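Local coordinates for protein glycoside Hydrolase (Bacteroides uniformis, PDB 5TA0) that probably hydrolyses agarose and related galactans, as a family 86 glycoside hydrolase that holds a neoagaro-oligosaccharide in the cleft of its barrel domain, at residues A[342-345]-A[346-350]; A[303-306]-A[307-310]. All coordinates share one frame; numbering follows the deposited sequence.

Overall arrangement
From the N terminus the chain lays down two strands, 25-30 and 34-37, that join sheets far along the sequence, and then builds the parallel barrel with its helices on the outside. Interaction 2, on helix 298-315, comes first and spans consecutive turns; interaction 1 follows on helix 340-358. Each closes only a helical turn, so the two neither nest nor cross but stand in series, with strand 321-326 between their helices along the chain. The centres of interaction 1 and interaction 2 are 26 Å apart, on opposite sides of the chain's centre. Interaction 2 faces the C-terminal strands 523-538 and 631-642, whereas interaction 1 reaches E506, between strands 500-503 and 508-514, and packs on helix 411-416.

Interaction 1: A[342-345]-A[346-350]; sequences RDWL and RLKST. With EDO (1,2-ethanediol), chain O.
K348 and S349 share a water with the main chain of L345: the water donates to L345 O and to S349 OG, and accepts from K348 NZ at 2.9 Å. Lysine suits the place because its long chain carries the ammonium to a salt bridge with E506, while S349 OG also bonds D284. Backbone bonds one turn apart underlie this, with K348 N giving a nearly straight bond to W344 O (2.9 Å, 165° at the hydrogen) and L347 N to D343 O (2.8 Å). T350 OG1 donates to R346 O from above the carbonyl plane, joining T350 N on that oxygen, and itself accepts from the ethanediol O2 at 2.8 Å.

The aliphatic part of K348 does the packing. With chi1 at 68°, CG sits between backbone N and carbonyl carbon, and the chain crosses W344 at about a right angle. K348 CB lies over one face of the six-membered ring of W344, toward its rim and 4.1 Å from its centroid, a CH-pi contact; K348 CD comes 3.5 Å from W344 NE1. Beside it L345 runs the same way, its CD2 3.8 Å from K348 CE.

Helix 340-358, the crossover between strands 321-326 and 364-369, has R346 NH1 bonded to F370 O just past the second strand and L347 against F413 of helix 411-416.

Interaction 2: A[303-306]-A[307-310]; sequences TMDM and IEQY
E308 lies across one turn of helix from M304 and D305, and its side chain can be followed outward from the backbone. E308 CB stands 3.7 Å from M304 O, the oxygen that also accepts the E308 N-H (3.1 Å, 168° at the hydrogen). With CG anti to the carbonyl carbon (chi1 -68°), the chain turns back along the helix, and E308 CG comes to 3.4 Å from the same M304 O. Beyond CG it is extended, so E308 CD passes M304 O at 3.8 Å and the carboxylate ends beside D305. There E308 OE2 lies 4.1 Å from D305 OD1, the two carboxylate planes 40° apart. K529 forms salt bridges to both of these oxygens; R360 likewise reaches D305 OD1 and E308 OE1, R563 takes D305 OD2, and the Y531 hydroxyl bonds E308 OE2.

At the next residue, Q309 N donates to D305 O at 2.8 Å. Glutamine is bent at chi2, which swings its amide away from this turn to A532 O on strand 523-538, the strand whose Y535 and L536 pack against the extended, unbranched M306.

Two acids side by side in a buried place would ordinarily repel, but the basic groups that bridge them make it probable that both are ionised. The charge network joins this barrel helix to the C-terminal beta strands through K529 on 523-538 and R563 on 558-568, while R360 ties the acid pair to the end of the neighbouring barrel helix, 340-358.

Interaction 1: A[342-345]-A[346-350]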
loop_
_atom_site.group_PDB
_atom_site.type_symbol
_atom_site.label_atom_id
_atom_site.label_comp_id
_atom_site.label_asym_id
_atom_site.label_seq_id
_atom_site.Cartn_x
_atom_site.Cartn_y
_atom_site.Cartn_z
ATOM N N ARG A 342 3.451 -18.403 9.915
ATOM C CA ARG A 342 2.472 -17.332 9.802
ATOM C C ARG A 342 3.155 -16.016 9.409
ATOM O O ARG A 342 2.625 -15.282 8.574
ATOM C CB ARG A 342 1.698 -17.192 11.097
ATOM C CG ARG A 342 0.478 -16.300 10.940
ATOM C CD ARG A 342 -0.374 -16.255 12.177
ATOM N NE ARG A 342 0.276 -15.575 13.284
ATOM C CZ ARG A 342 -0.116 -15.660 14.548
ATOM N NH1 ARG A 342 0.560 -15.020 15.487
ATOM N NH2 ARG A 342 -1.163 -16.399 14.893
ATOM N N ASP A 343 4.332 -15.759 9.958
ATOM C CA ASP A 343 5.122 -14.583 9.543
ATOM C C ASP A 343 5.501 -14.652 8.055
ATOM O O ASP A 343 5.428 -13.631 7.359
ATOM C CB ASP A 343 6.367 -14.409 10.389
ATOM C CG ASP A 343 6.117 -13.850 11.778
ATOM O OD1 ASP A 343 5.000 -13.390 12.076
ATOM O OD2 ASP A 343 7.079 -13.905 12.582
ATOM N N TRP A 344 5.887 -15.823 7.540
ATOM C CA TRP A 344 6.167 -15.996 6.110
ATOM C C TRP A 344 4.960 -15.599 5.251
ATOM O O TRP A 344 5.089 -14.895 4.238
ATOM C CB TRP A 344 6.594 -17.434 5.776
ATOM C CG TRP A 344 6.519 -17.759 4.328
ATOM C CD1 TRP A 344 5.598 -18.553 3.708
ATOM C CD2 TRP A 344 7.338 -17.222 3.281
ATOM N NE1 TRP A 344 5.814 -18.583 2.362
ATOM C CE2 TRP A 344 6.874 -17.769 2.065
ATOM C CE3 TRP A 344 8.427 -16.338 3.252
ATOM C CZ2 TRP A 344 7.470 -17.476 0.834
ATOM C CZ3 TRP A 344 9.000 -16.026 2.010
ATOM C CH2 TRP A 344 8.519 -16.600 0.829
ATOM N N LEU A 345 3.765 -15.991 5.682
ATOM C CA LEU A 345 2.557 -15.627 4.939
ATOM C C LEU A 345 2.443 -14.118 4.794
ATOM O O LEU A 345 2.099 -13.636 3.732
ATOM C CB LEU A 345 1.296 -16.199 5.580
ATOM C CG LEU A 345 1.202 -17.736 5.584
ATOM C CD1 LEU A 345 -0.094 -18.119 6.267
ATOM C CD2 LEU A 345 1.256 -18.345 4.193
ATOM N N ARG A 346 2.798 -13.404 5.851
ATOM C CA ARG A 346 2.792 -11.931 5.797
ATOM C C ARG A 346 3.942 -11.409 4.928
ATOM O O ARG A 346 3.745 -10.491 4.106
ATOM C CB ARG A 346 2.892 -11.358 7.209
ATOM C CG ARG A 346 1.773 -11.806 8.142
ATOM C CD ARG A 346 1.860 -11.039 9.450
ATOM N NE ARG A 346 1.352 -9.694 9.258
ATOM C CZ ARG A 346 0.056 -9.390 9.185
ATOM N NH1 ARG A 346 -0.340 -8.145 8.940
ATOM N NH2 ARG A 346 -0.877 -10.316 9.384
ATOM N N LEU A 347 5.120 -11.966 5.115
ATOM C CA LEU A 347 6.318 -11.524 4.373
ATOM C C LEU A 347 6.100 -11.558 2.868
ATOM O O LEU A 347 6.446 -10.607 2.128
ATOM C CB LEU A 347 7.556 -12.359 4.746
ATOM C CG LEU A 347 8.152 -12.052 6.112
ATOM C CD1 LEU A 347 9.095 -13.170 6.522
ATOM C CD2 LEU A 347 8.863 -10.706 6.124
ATOM N N LYS A 348 5.586 -12.676 2.359
ATOM C CA LYS A 348 5.514 -12.825 0.892
ATOM C C LYS A 348 4.514 -11.862 0.279
ATOM O O LYS A 348 4.721 -11.366 -0.822
ATOM C CB LYS A 348 5.265 -14.281 0.470
ATOM C CG LYS A 348 3.916 -14.850 0.812
ATOM C CD LYS A 348 3.855 -16.342 0.479
ATOM C CE LYS A 348 2.585 -17.028 0.931
ATOM N NZ LYS A 348 1.421 -16.735 0.052
ATOM N N SER A 349 3.420 -11.578 0.997
ATOM C CA SER A 349 2.469 -10.571 0.531
ATOM C C SER A 349 3.079 -9.176 0.584
ATOM O O SER A 349 2.876 -8.388 -0.343
ATOM C CB SER A 349 1.185 -10.633 1.351
ATOM O OG SER A 349 0.421 -11.779 0.980
ATOM N N THR A 350 3.814 -8.888 1.646
ATOM C CA THR A 350 4.444 -7.585 1.777
ATOM C C THR A 350 5.385 -7.287 0.627
ATOM O O THR A 350 5.300 -6.205 0.015
ATOM C CB THR A 350 5.211 -7.447 3.099
ATOM O OG1 THR A 350 4.324 -7.695 4.184
ATOM C CG2 THR A 350 5.738 -6.022 3.240
HETATM C C1 EDO O . 6.928 -6.320 7.769
HETATM O O1 EDO O . 7.217 -5.421 6.740
HETATM C C2 EDO O . 6.649 -7.614 7.043
HETATM O O2 EDO O . 5.241 -7.614 6.832
HETATM O O HOH W 1 0.515 -14.416 1.572
#

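Interaction 2: A[303-306]-A[307-310]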
loop_
_atom_site.group_PDB
_atom_site.type_symbol
_atom_site.label_atom_id
_atom_site.label_comp_id
_atom_site.label_asym_id
_atom_site.label_seq_id
_atom_site.Cartn_x
_atom_site.Cartn_y
_atom_site.Cartn_z
ATOM N N THR A 303 -7.801 -2.702 -9.019
ATOM C CA THR A 303 -8.334 -1.840 -7.972
ATOM C C THR A 303 -7.765 -0.426 -8.094
ATOM O O THR A 303 -8.490 0.562 -8.140
ATOM C CB THR A 303 -7.980 -2.422 -6.597
ATOM O OG1 THR A 303 -8.437 -3.788 -6.540
ATOM C CG2 THR A 303 -8.584 -1.626 -5.476
ATOM N N MET A 304 -6.441 -0.353 -8.141
ATOM C CA MET A 304 -5.770 0.968 -8.172
ATOM C C MET A 304 -6.028 1.732 -9.472
ATOM O O MET A 304 -6.292 2.928 -9.437
ATOM C CB MET A 304 -4.292 0.812 -7.883
ATOM C CG MET A 304 -4.009 0.339 -6.479
ATOM S SD MET A 304 -2.267 0.296 -6.008
ATOM C CE MET A 304 -1.748 -1.105 -6.950
ATOM N N ASP A 305 -6.026 1.020 -10.598
ATOM C CA ASP A 305 -6.390 1.651 -11.883
ATOM C C ASP A 305 -7.802 2.231 -11.886
ATOM O O ASP A 305 -8.032 3.279 -12.491
ATOM C CB ASP A 305 -6.238 0.675 -13.067
ATOM C CG ASP A 305 -4.791 0.527 -13.563
ATOM O OD1 ASP A 305 -3.856 1.059 -12.927
ATOM O OD2 ASP A 305 -4.603 -0.174 -14.585
ATOM N N MET A 306 -8.749 1.575 -11.225
ATOM C CA MET A 306 -10.105 2.064 -11.230
ATOM C C MET A 306 -10.267 3.338 -10.417
ATOM O O MET A 306 -10.927 4.280 -10.843
ATOM C CB MET A 306 -11.039 0.964 -10.724
ATOM C CG MET A 306 -12.482 1.205 -11.084
ATOM S SD MET A 306 -13.470 -0.311 -11.066
ATOM C CE MET A 306 -14.916 0.248 -11.977
ATOM N N ILE A 307 -9.611 3.384 -9.252
ATOM C CA ILE A 307 -9.607 4.616 -8.453
ATOM C C ILE A 307 -9.015 5.764 -9.294
ATOM O O ILE A 307 -9.599 6.845 -9.391
ATOM C CB ILE A 307 -8.836 4.454 -7.138
ATOM C CG1 ILE A 307 -9.554 3.463 -6.206
ATOM C CG2 ILE A 307 -8.670 5.781 -6.449
ATOM C CD1 ILE A 307 -8.730 3.105 -4.983
ATOM N N GLU A 308 -7.864 5.524 -9.921
ATOM C CA GLU A 308 -7.214 6.580 -10.711
ATOM C C GLU A 308 -8.064 7.012 -11.901
ATOM O O GLU A 308 -8.219 8.212 -12.132
ATOM C CB GLU A 308 -5.868 6.106 -11.222
ATOM C CG GLU A 308 -4.828 5.915 -10.134
ATOM C CD GLU A 308 -3.549 5.254 -10.624
ATOM O OE1 GLU A 308 -2.688 4.943 -9.747
ATOM O OE2 GLU A 308 -3.392 4.972 -11.842
ATOM N N GLN A 309 -8.595 6.038 -12.647
ATOM C CA GLN A 309 -9.353 6.381 -13.851
ATOM C C GLN A 309 -10.628 7.151 -13.533
ATOM O O GLN A 309 -10.950 8.132 -14.223
ATOM C CB GLN A 309 -9.695 5.117 -14.639
ATOM C CG GLN A 309 -10.627 5.319 -15.843
ATOM C CD GLN A 309 -9.970 6.059 -16.991
ATOM O OE1 GLN A 309 -9.213 5.490 -17.768
ATOM N NE2 GLN A 309 -10.262 7.334 -17.094
ATOM N N TYR A 310 -11.363 6.718 -12.500
ATOM C CA TYR A 310 -12.593 7.442 -12.158
ATOM C C TYR A 310 -12.288 8.805 -11.543
ATOM O O TYR A 310 -13.001 9.793 -11.804
ATOM C CB TYR A 310 -13.588 6.624 -11.337
ATOM C CG TYR A 310 -14.893 7.341 -11.211
ATOM C CD1 TYR A 310 -15.320 7.870 -9.999
ATOM C CD2 TYR A 310 -15.660 7.605 -12.330
ATOM C CE1 TYR A 310 -16.494 8.598 -9.899
ATOM C CE2 TYR A 310 -16.837 8.305 -12.250
ATOM C CZ TYR A 310 -17.256 8.808 -11.044
ATOM O OH TYR A 310 -18.419 9.530 -10.956
#